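Local coordinates for outer membrane porin protein 32 (Delftia acidovorans, PDB 2FGQ) that forms homotrimeric, anion-selective channels across the bacterial outer membrane and binds malate inside its beta-barrel pore, at residues R26-S32 with K308-A312; G54-E60 with F73-V79; L94-Q99 with I138-T142. All coordinates share one frame; numbering follows the deposited sequence.

Interaction 1 (R26-S32 with K308-A312); sequences RYGLGTS and KGVYA. With CA (calcium ion), chain C.
A calcium site at the boundary between two subunits joins Leu29, on barrel strand 26-48, to Gly309, in the loop between strands 286-297 and 320-331. Each gives the metal one backbone oxygen: Leu29 O lies 2.4 Å from the calcium ion and Gly309 O 2.3 Å. Asp64 of the same chain, Asn136 and Glu158 of the second subunit, and water 2 fill the remaining positions. Leu29 O and Gly309 O come within 3.3 Å of each other, a closeness of two acceptors that their common cation explains. Two residues further along the strand, Thr31 N donates to Lys308 O over 3.0 Å with an N-H...O angle of 158°, and water 1 joins Thr31 O to Lys308 N. Val310 CG2 presses on the bare backbone of the strand, 3.6 Å from Gly28 C, where Gly28 and Gly30, without side chains, leave it room. Arg26 bends at chi2 and chi3, which brings Tyr311 CD1 over one face of its guanidinium, 3.6 Å from NH2; planes 52° apart rule out a parallel stack. Arg26 NH2 also makes a salt bridge to Asp20. With an alanine here, Asp20 would probably lose its salt-bridge mate and Tyr311 CD1 the guanidinium that packs against it. The mix of neutral carbonyls with carboxylates from two chains implies that calcium ties this loop both to its own barrel wall and to the neighbouring subunit.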
loop_
_atom_site.group_PDB
_atom_site.type_symbol
_atom_site.label_atom_id
_atom_site.label_comp_id
_atom_site.label_asym_id
_atom_site.label_seq_id
_atom_site.Cartn_x
_atom_site.Cartn_y
_atom_site.Cartn_z
ATOM N N ARG A 26 -3.063 30.113 2.817
ATOM C CA ARG A 26 -2.932 28.751 3.299
ATOM C C ARG A 26 -1.498 28.480 3.584
ATOM O O ARG A 26 -0.614 28.873 2.862
ATOM C CB ARG A 26 -3.438 27.755 2.251
ATOM C CG ARG A 26 -3.819 26.423 2.809
ATOM C CD ARG A 26 -5.231 26.325 3.333
ATOM N NE ARG A 26 -6.311 26.547 2.379
ATOM C CZ ARG A 26 -7.045 25.595 1.780
ATOM N NH1 ARG A 26 -6.805 24.309 1.957
ATOM N NH2 ARG A 26 -8.032 25.941 0.990
ATOM N N TYR A 27 -1.247 27.801 4.671
ATOM C CA TYR A 27 0.103 27.365 4.906
ATOM C C TYR A 27 0.100 26.043 5.624
ATOM O O TYR A 27 -0.903 25.630 6.206
ATOM C CB TYR A 27 0.866 28.432 5.633
ATOM C CG TYR A 27 0.275 28.723 6.967
ATOM C CD1 TYR A 27 0.704 28.045 8.068
ATOM C CD2 TYR A 27 -0.744 29.665 7.112
ATOM C CE1 TYR A 27 0.162 28.288 9.319
ATOM C CE2 TYR A 27 -1.335 29.886 8.384
ATOM C CZ TYR A 27 -0.862 29.190 9.471
ATOM O OH TYR A 27 -1.378 29.389 10.751
ATOM N N GLY A 28 1.215 25.353 5.548
ATOM C CA GLY A 28 1.198 23.981 6.018
ATOM C C GLY A 28 2.477 23.237 5.813
ATOM O O GLY A 28 3.498 23.812 5.428
ATOM N N LEU A 29 2.399 21.926 6.055
ATOM C CA LEU A 29 3.509 21.017 5.819
ATOM C C LEU A 29 3.156 20.302 4.517
ATOM O O LEU A 29 2.128 19.653 4.452
ATOM C CB LEU A 29 3.693 20.023 6.971
ATOM C CG LEU A 29 5.056 19.304 6.924
ATOM C CD1 LEU A 29 6.133 20.236 7.464
ATOM C CD2 LEU A 29 5.018 17.998 7.649
ATOM N N GLY A 30 3.982 20.423 3.515
ATOM C CA GLY A 30 3.785 19.774 2.243
ATOM C C GLY A 30 4.969 18.921 1.849
ATOM O O GLY A 30 5.841 18.604 2.640
ATOM N N THR A 31 4.967 18.485 0.592
ATOM C CA THR A 31 5.970 17.553 0.106
ATOM C C THR A 31 6.483 17.893 -1.260
ATOM O O THR A 31 5.845 18.645 -2.026
ATOM C CB THR A 31 5.409 16.101 0.090
ATOM O OG1 THR A 31 4.305 15.996 -0.844
ATOM C CG2 THR A 31 4.933 15.657 1.477
ATOM N N SER A 32 7.646 17.318 -1.581
ATOM C CA SER A 32 8.059 17.175 -2.960
ATOM C C SER A 32 8.258 18.526 -3.656
ATOM O O SER A 32 7.831 18.738 -4.797
ATOM C CB SER A 32 7.068 16.254 -3.670
ATOM O OG SER A 32 7.122 14.951 -3.124
ATOM N N LYS A 308 2.126 21.063 -3.139
ATOM C CA LYS A 308 1.604 19.734 -2.853
ATOM C C LYS A 308 1.575 19.526 -1.344
ATOM O O LYS A 308 2.572 19.778 -0.659
ATOM C CB LYS A 308 2.456 18.662 -3.488
ATOM C CG LYS A 308 1.942 17.256 -3.294
ATOM C CD LYS A 308 2.771 16.236 -4.105
ATOM C CE LYS A 308 2.259 16.068 -5.534
ATOM N NZ LYS A 308 3.104 15.159 -6.349
ATOM N N GLY A 309 0.433 19.052 -0.863
ATOM C CA GLY A 309 0.202 18.796 0.552
ATOM C C GLY A 309 -0.230 20.010 1.311
ATOM O O GLY A 309 -0.472 19.901 2.515
ATOM N N VAL A 310 -0.323 21.162 0.646
ATOM C CA VAL A 310 -0.799 22.377 1.317
ATOM C C VAL A 310 -1.988 22.958 0.574
ATOM O O VAL A 310 -3.098 22.996 1.102
ATOM C CB VAL A 310 0.328 23.416 1.553
ATOM C CG1 VAL A 310 -0.233 24.692 2.189
ATOM C CG2 VAL A 310 1.380 22.805 2.461
ATOM N N TYR A 311 -1.757 23.400 -0.659
ATOM C CA TYR A 311 -2.849 23.862 -1.503
ATOM C C TYR A 311 -2.367 23.819 -2.952
ATOM O O TYR A 311 -1.328 24.393 -3.275
ATOM C CB TYR A 311 -3.289 25.282 -1.131
ATOM C CG TYR A 311 -4.510 25.706 -1.942
ATOM C CD1 TYR A 311 -5.745 25.134 -1.713
ATOM C CD2 TYR A 311 -4.386 26.603 -3.020
ATOM C CE1 TYR A 311 -6.843 25.455 -2.506
ATOM C CE2 TYR A 311 -5.505 26.939 -3.824
ATOM C CZ TYR A 311 -6.714 26.362 -3.559
ATOM O OH TYR A 311 -7.832 26.661 -4.309
ATOM N N ALA A 312 -3.137 23.165 -3.805
ATOM C CA ALA A 312 -2.813 23.056 -5.227
ATOM C C ALA A 312 -4.043 23.278 -6.105
ATOM O O ALA A 312 -4.039 22.891 -7.293
ATOM C CB ALA A 312 -2.178 21.698 -5.503
HETATM CA CA CA C . -0.101 18.811 4.480
HETATM O O HOH W 1 5.126 20.552 -4.023
HETATM O O HOH W 2 -1.979 17.281 4.030
#

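Interaction 2 (G54-E60 with F73-V79); sequences GFWLEGE and FKRRSTV. With MLT (D-malate), chain H.
The guanidinium of Arg76 lies flat on one face of the Trp56 indole, with planes 7° apart and centres separated by 4.0 Å. Arg76 is extended from CG to NE with CG anti to the backbone N (chi1 -179°), which carries CD and the guanidinium along the indole face. Its NH1 sits 3.4 Å from Trp56 CE3, and Arg76 CD makes a CH-pi contact over the five-membered ring, so the stack combines cation-pi and aliphatic contact. Both edges are fixed as well. Arg76 NE donates to Thr78 OG1, which lies in the guanidinium plane at 2.9 Å; Trp56 NE1 donates to Glu58 OE1, also at 2.9 Å and close to the indole plane. These bonds limit rotation of either flat group.

Arg75 works through its edge. Glu58 OE2 receives its NE at 2.7 Å on the anti lone pair, with an N-H...O angle of 157°, and NH2 adds a weak bond to the same oxygen; carboxylate and guanidinium are nearly coplanar. The salt bridge aims the outer nitrogens at D-malate, where Arg75 NH1 donates to malate O1 and NH2 to malate O2, each over 3.1 Å. Water 3 links Arg75 NH1 to Glu60 OE1, whose other oxygen makes a salt bridge to Lys308. Phe73 has Leu57 CB over one ring face, 3.8 Å from CD1, and packs on Ile61 of the third subunit.

The backbone evidence is an antiparallel ladder: Trp56 with Thr78 and Glu58 with Arg76 are hydrogen-bonded pairs. At the second pair, Arg75 as well as Arg76 faces Glu58, a classic beta bulge that lets two consecutive arginines serve different partners, Arg75 the Glu58 carboxylate and malate, Arg76 the Trp56 face. With Arg38 and Arg133 nearby, this is consistent with the arginine-lined constriction of a porin barrel selecting anions.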
loop_
_atom_site.group_PDB
_atom_site.type_symbol
_atom_site.label_atom_id
_atom_site.label_comp_id
_atom_site.label_asym_id
_atom_site.label_seq_id
_atom_site.Cartn_x
_atom_site.Cartn_y
_atom_site.Cartn_z
ATOM N N GLY A 54 15.366 -6.357 -16.563
ATOM C CA GLY A 54 15.237 -5.409 -15.456
ATOM C C GLY A 54 13.827 -5.365 -14.946
ATOM O O GLY A 54 12.892 -5.757 -15.607
ATOM N N PHE A 55 13.682 -4.825 -13.735
ATOM C CA PHE A 55 12.383 -4.440 -13.246
ATOM C C PHE A 55 12.539 -3.171 -12.414
ATOM O O PHE A 55 13.632 -2.861 -11.967
ATOM C CB PHE A 55 11.743 -5.570 -12.423
ATOM C CG PHE A 55 12.269 -5.668 -11.043
ATOM C CD1 PHE A 55 11.640 -5.007 -9.995
ATOM C CD2 PHE A 55 13.474 -6.308 -10.789
ATOM C CE1 PHE A 55 12.171 -5.021 -8.727
ATOM C CE2 PHE A 55 14.000 -6.337 -9.470
ATOM C CZ PHE A 55 13.332 -5.681 -8.463
ATOM N N TRP A 56 11.436 -2.462 -12.223
ATOM C CA TRP A 56 11.457 -1.214 -11.476
ATOM C C TRP A 56 10.073 -0.966 -10.920
ATOM O O TRP A 56 9.085 -0.917 -11.676
ATOM C CB TRP A 56 11.860 -0.127 -12.475
ATOM C CG TRP A 56 12.160 1.202 -11.885
ATOM C CD1 TRP A 56 11.376 1.952 -11.048
ATOM C CD2 TRP A 56 13.330 1.970 -12.127
ATOM N NE1 TRP A 56 11.992 3.149 -10.788
ATOM C CE2 TRP A 56 13.193 3.186 -11.417
ATOM C CE3 TRP A 56 14.489 1.759 -12.873
ATOM C CZ2 TRP A 56 14.184 4.186 -11.404
ATOM C CZ3 TRP A 56 15.471 2.760 -12.876
ATOM C CH2 TRP A 56 15.308 3.959 -12.160
ATOM N N LEU A 57 9.976 -0.863 -9.599
ATOM C CA LEU A 57 8.709 -0.630 -8.905
ATOM C C LEU A 57 8.918 0.633 -8.077
ATOM O O LEU A 57 9.819 0.678 -7.247
ATOM C CB LEU A 57 8.369 -1.777 -7.954
ATOM C CG LEU A 57 8.123 -3.109 -8.637
ATOM C CD1 LEU A 57 8.050 -4.203 -7.594
ATOM C CD2 LEU A 57 6.892 -3.082 -9.472
ATOM N N GLU A 58 8.117 1.676 -8.314
ATOM C CA GLU A 58 8.294 2.931 -7.602
ATOM C C GLU A 58 6.958 3.602 -7.353
ATOM O O GLU A 58 6.107 3.706 -8.221
ATOM C CB GLU A 58 9.176 3.828 -8.426
ATOM C CG GLU A 58 9.505 5.176 -7.839
ATOM C CD GLU A 58 10.334 6.051 -8.767
ATOM O OE1 GLU A 58 11.299 5.545 -9.374
ATOM O OE2 GLU A 58 10.065 7.277 -8.834
ATOM N N GLY A 59 6.813 4.115 -6.134
ATOM C CA GLY A 59 5.637 4.857 -5.726
ATOM C C GLY A 59 5.967 6.141 -5.012
ATOM O O GLY A 59 7.039 6.281 -4.438
ATOM N N GLU A 60 5.010 7.053 -5.070
ATOM C CA GLU A 60 5.192 8.344 -4.411
ATOM C C GLU A 60 5.005 8.189 -2.897
ATOM O O GLU A 60 4.232 7.361 -2.396
ATOM C CB GLU A 60 4.159 9.348 -4.916
ATOM C CG GLU A 60 4.393 10.771 -4.451
ATOM C CD GLU A 60 3.638 11.850 -5.203
ATOM O OE1 GLU A 60 2.995 11.562 -6.245
ATOM O OE2 GLU A 60 3.761 13.038 -4.760
ATOM N N PHE A 73 2.495 1.630 -6.593
ATOM C CA PHE A 73 3.646 1.699 -7.491
ATOM C C PHE A 73 3.282 2.497 -8.755
ATOM O O PHE A 73 3.683 2.159 -9.863
ATOM C CB PHE A 73 4.203 0.313 -7.803
ATOM C CG PHE A 73 4.754 -0.381 -6.591
ATOM C CD1 PHE A 73 5.849 0.149 -5.923
ATOM C CD2 PHE A 73 4.165 -1.530 -6.101
ATOM C CE1 PHE A 73 6.344 -0.469 -4.795
ATOM C CE2 PHE A 73 4.668 -2.146 -4.945
ATOM C CZ PHE A 73 5.763 -1.616 -4.326
ATOM N N LYS A 74 2.500 3.567 -8.589
ATOM C CA LYS A 74 2.000 4.314 -9.743
ATOM C C LYS A 74 3.056 5.129 -10.468
ATOM O O LYS A 74 2.801 5.544 -11.590
ATOM C CB LYS A 74 0.772 5.158 -9.436
ATOM C CG LYS A 74 -0.512 4.356 -9.253
ATOM C CD LYS A 74 -1.662 5.269 -8.837
ATOM C CE LYS A 74 -2.173 6.147 -9.910
ATOM N NZ LYS A 74 -3.352 6.910 -9.352
ATOM N N ARG A 75 4.221 5.370 -9.876
ATOM C CA ARG A 75 5.242 6.159 -10.583
ATOM C C ARG A 75 5.853 5.303 -11.690
ATOM O O ARG A 75 6.121 5.790 -12.779
ATOM C CB ARG A 75 6.311 6.734 -9.642
ATOM C CG ARG A 75 5.737 7.859 -8.790
ATOM C CD ARG A 75 6.700 8.458 -7.823
ATOM N NE ARG A 75 7.949 8.853 -8.470
ATOM C CZ ARG A 75 8.101 9.947 -9.208
ATOM N NH1 ARG A 75 7.110 10.819 -9.322
ATOM N NH2 ARG A 75 9.270 10.191 -9.797
ATOM N N ARG A 76 6.119 4.018 -11.424
ATOM C CA ARG A 76 6.680 3.134 -12.461
ATOM C C ARG A 76 6.548 1.698 -11.950
ATOM O O ARG A 76 6.832 1.408 -10.761
ATOM C CB ARG A 76 8.165 3.417 -12.644
ATOM C CG ARG A 76 8.843 2.572 -13.731
ATOM C CD ARG A 76 10.159 3.115 -14.148
ATOM N NE ARG A 76 10.901 2.142 -14.947
ATOM C CZ ARG A 76 12.126 2.339 -15.402
ATOM N NH1 ARG A 76 12.726 3.511 -15.201
ATOM N NH2 ARG A 76 12.751 1.381 -16.059
ATOM N N SER A 77 6.102 0.794 -12.817
ATOM C CA SER A 77 6.022 -0.614 -12.445
ATOM C C SER A 77 6.312 -1.442 -13.666
ATOM O O SER A 77 5.409 -2.035 -14.251
ATOM C CB SER A 77 4.651 -0.967 -11.853
ATOM O OG SER A 77 3.573 -0.675 -12.719
ATOM N N THR A 78 7.580 -1.461 -14.061
ATOM C CA THR A 78 7.966 -2.056 -15.336
ATOM C C THR A 78 8.828 -3.291 -15.194
ATOM O O THR A 78 9.481 -3.541 -14.180
ATOM C CB THR A 78 8.769 -1.037 -16.201
ATOM O OG1 THR A 78 9.857 -0.492 -15.417
ATOM C CG2 THR A 78 7.881 0.132 -16.620
ATOM N N VAL A 79 8.820 -4.050 -16.279
ATOM C CA VAL A 79 9.792 -5.104 -16.538
ATOM C C VAL A 79 10.336 -4.829 -17.933
ATOM O O VAL A 79 9.628 -4.315 -18.802
ATOM C CB VAL A 79 9.153 -6.517 -16.374
ATOM C CG1 VAL A 79 7.918 -6.748 -17.286
ATOM C CG2 VAL A 79 10.182 -7.632 -16.573
HETATM C C1 MLT H . 7.849 12.754 -11.720
HETATM O O1 MLT H . 8.165 13.408 -10.595
HETATM O O2 MLT H . 8.664 11.900 -12.268
HETATM C C2 MLT H . 6.593 12.981 -12.476
HETATM O O3 MLT H . 5.516 13.187 -11.599
HETATM C C3 MLT H . 6.827 14.119 -13.459
HETATM C C4 MLT H . 8.145 13.824 -14.146
HETATM O O4 MLT H . 9.176 13.289 -13.536
HETATM O O5 MLT H . 8.317 14.075 -15.384
HETATM O O HOH W 3 4.212 10.917 -8.579
#

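Interaction 3 (L94-Q99 with I138-T142); sequences LVPTSQ and ISYYT
Tyr141 reaches from strand 137-141 to Pro96 and Gln99 in the first turn of helix 96-101. From CB, the first torsion sets CG anti to the carbonyl carbon (chi1 -65°), and the ring then runs past Arg89 and Tyr175 toward the helix. On the ring, CE2 is the first atom with two helix neighbours: it stands 4.1 Å from Pro96 CB, an apolar contact, and 3.4 Å from Gln99 NE2. CZ repeats the approach, again 3.4 Å from Gln99 NE2. The Gln99 amide and the phenol ring are turned only 22° apart, but their side chains run obliquely to each other, and the amide oxygen is bonded to Arg89.

The hydroxyl at the tip meets most. Tyr141 OH comes within 3.2 Å of Gln99 NE2, yet the angle is too poor for a hydrogen bond. Pro96 fits against the same oxygen through CA, CB and CG, and its CG also lies 3.9 Å from Ser139 OG. The polar need of the tip is met by water 4, which is hydrogen-bonded to Tyr141 OH at 2.6 Å and to Ser139 OG, likewise at 2.6 Å. That water donates to Leu94 O across 2.6 Å, so one molecule joins two strand hydroxyls to the backbone just ahead of the helix. Val95 is the N-cap residue, and Gln99 N closes the first turn on its carbonyl.

Leu94 also touches bound malate. A short helix folded inward between the fifth and sixth strands and fastened to the inner barrel wall matches the constriction loop L3 of the general porins.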
loop_
_atom_site.group_PDB
_atom_site.type_symbol
_atom_site.label_atom_id
_atom_site.label_comp_id
_atom_site.label_asym_id
_atom_site.label_seq_id
_atom_site.Cartn_x
_atom_site.Cartn_y
_atom_site.Cartn_z
ATOM N N LEU A 94 6.181 6.735 -16.884
ATOM C CA LEU A 94 6.199 7.934 -17.732
ATOM C C LEU A 94 6.125 7.558 -19.204
ATOM O O LEU A 94 6.790 6.618 -19.641
ATOM C CB LEU A 94 7.475 8.752 -17.507
ATOM C CG LEU A 94 7.628 9.376 -16.119
ATOM C CD1 LEU A 94 9.062 9.855 -15.993
ATOM C CD2 LEU A 94 6.662 10.492 -15.965
ATOM N N VAL A 95 5.286 8.255 -19.956
ATOM C CA VAL A 95 5.290 8.050 -21.412
ATOM C C VAL A 95 6.545 8.722 -21.996
ATOM O O VAL A 95 7.117 9.587 -21.368
ATOM C CB VAL A 95 3.999 8.596 -22.082
ATOM C CG1 VAL A 95 2.790 7.808 -21.562
ATOM C CG2 VAL A 95 3.815 10.083 -21.885
ATOM N N PRO A 96 7.005 8.277 -23.174
ATOM C CA PRO A 96 8.282 8.813 -23.687
ATOM C C PRO A 96 8.292 10.320 -23.854
ATOM O O PRO A 96 9.315 10.941 -23.602
ATOM C CB PRO A 96 8.443 8.090 -25.023
ATOM C CG PRO A 96 7.661 6.872 -24.887
ATOM C CD PRO A 96 6.471 7.208 -24.039
ATOM N N THR A 97 7.175 10.901 -24.269
ATOM C CA THR A 97 7.129 12.347 -24.487
ATOM C C THR A 97 7.327 13.134 -23.182
ATOM O O THR A 97 8.105 14.086 -23.161
ATOM C CB THR A 97 5.812 12.723 -25.192
ATOM O OG1 THR A 97 4.706 12.001 -24.626
ATOM C CG2 THR A 97 5.903 12.309 -26.664
ATOM N N SER A 98 6.701 12.714 -22.090
ATOM C CA SER A 98 6.907 13.412 -20.834
ATOM C C SER A 98 8.276 13.109 -20.234
ATOM O O SER A 98 8.934 14.018 -19.725
ATOM C CB SER A 98 5.813 13.094 -19.816
ATOM O OG SER A 98 5.946 11.754 -19.399
ATOM N N GLN A 99 8.709 11.854 -20.315
ATOM C CA GLN A 99 10.004 11.456 -19.776
ATOM C C GLN A 99 11.119 12.330 -20.347
ATOM O O GLN A 99 11.980 12.831 -19.624
ATOM C CB GLN A 99 10.292 9.985 -20.018
ATOM C CG GLN A 99 11.503 9.523 -19.210
ATOM C CD GLN A 99 11.795 8.092 -19.370
ATOM O OE1 GLN A 99 11.421 7.286 -18.524
ATOM N NE2 GLN A 99 12.500 7.749 -20.439
ATOM N N ILE A 138 3.688 0.082 -23.425
ATOM C CA ILE A 138 4.891 -0.541 -23.965
ATOM C C ILE A 138 5.714 0.561 -24.563
ATOM O O ILE A 138 5.183 1.332 -25.371
ATOM C CB ILE A 138 4.555 -1.547 -25.082
ATOM C CG1 ILE A 138 3.717 -2.670 -24.515
ATOM C CG2 ILE A 138 5.855 -2.099 -25.645
ATOM C CD1 ILE A 138 3.312 -3.782 -25.526
ATOM N N SER A 139 6.982 0.640 -24.162
ATOM C CA SER A 139 7.857 1.658 -24.731
ATOM C C SER A 139 9.138 1.053 -25.249
ATOM O O SER A 139 9.580 -0.016 -24.791
ATOM C CB SER A 139 8.229 2.722 -23.744
ATOM O OG SER A 139 7.114 3.400 -23.250
ATOM N N TYR A 140 9.695 1.731 -26.235
ATOM C CA TYR A 140 10.972 1.369 -26.833
ATOM C C TYR A 140 11.831 2.629 -26.880
ATOM O O TYR A 140 11.411 3.652 -27.410
ATOM C CB TYR A 140 10.786 0.781 -28.233
ATOM C CG TYR A 140 12.099 0.646 -28.968
ATOM C CD1 TYR A 140 13.160 -0.065 -28.401
ATOM C CD2 TYR A 140 12.309 1.260 -30.195
ATOM C CE1 TYR A 140 14.387 -0.141 -29.002
ATOM C CE2 TYR A 140 13.553 1.190 -30.800
ATOM C CZ TYR A 140 14.573 0.481 -30.215
ATOM O OH TYR A 140 15.788 0.415 -30.873
ATOM N N TYR A 141 13.031 2.522 -26.339
ATOM C CA TYR A 141 14.050 3.577 -26.334
ATOM C C TYR A 141 15.274 3.093 -27.086
ATOM O O TYR A 141 15.834 2.029 -26.804
ATOM C CB TYR A 141 14.429 3.990 -24.901
ATOM C CG TYR A 141 13.293 4.613 -24.187
ATOM C CD1 TYR A 141 12.443 3.862 -23.374
ATOM C CD2 TYR A 141 13.068 5.984 -24.306
ATOM C CE1 TYR A 141 11.368 4.459 -22.731
ATOM C CE2 TYR A 141 12.020 6.604 -23.620
ATOM C CZ TYR A 141 11.165 5.820 -22.836
ATOM O OH TYR A 141 10.113 6.427 -22.170
ATOM N N THR A 142 15.668 3.865 -28.088
ATOM C CA THR A 142 16.869 3.534 -28.855
ATOM C C THR A 142 18.112 3.831 -28.067
ATOM O O THR A 142 18.091 4.624 -27.115
ATOM C CB THR A 142 16.971 4.345 -30.171
ATOM O OG1 THR A 142 17.263 5.718 -29.884
ATOM C CG2 THR A 142 15.671 4.345 -30.987
HETATM O O HOH W 4 7.999 5.086 -21.429
#

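From the N terminus, the chain first reaches 26-32, whose partner 308-312 comes 276 residues later, so interaction 1 closes a loop holding most of the barrel. Interactions 2 and 3 are nested within it and follow in series: 54-60 with 73-79 ties neighbouring strands across a short connection, then 94-99 with 138-142 holds the inward-folded loop to the wall. None cross. Interactions 1 and 2 touch through the Lys308-Glu60 salt bridge, joining the late loop to the third strand. Interactions 2 and 3 come within about 4 Å between nearest atoms and share the malate pocket, whereas 1 and 3 lie on opposite sides of the chain's centre.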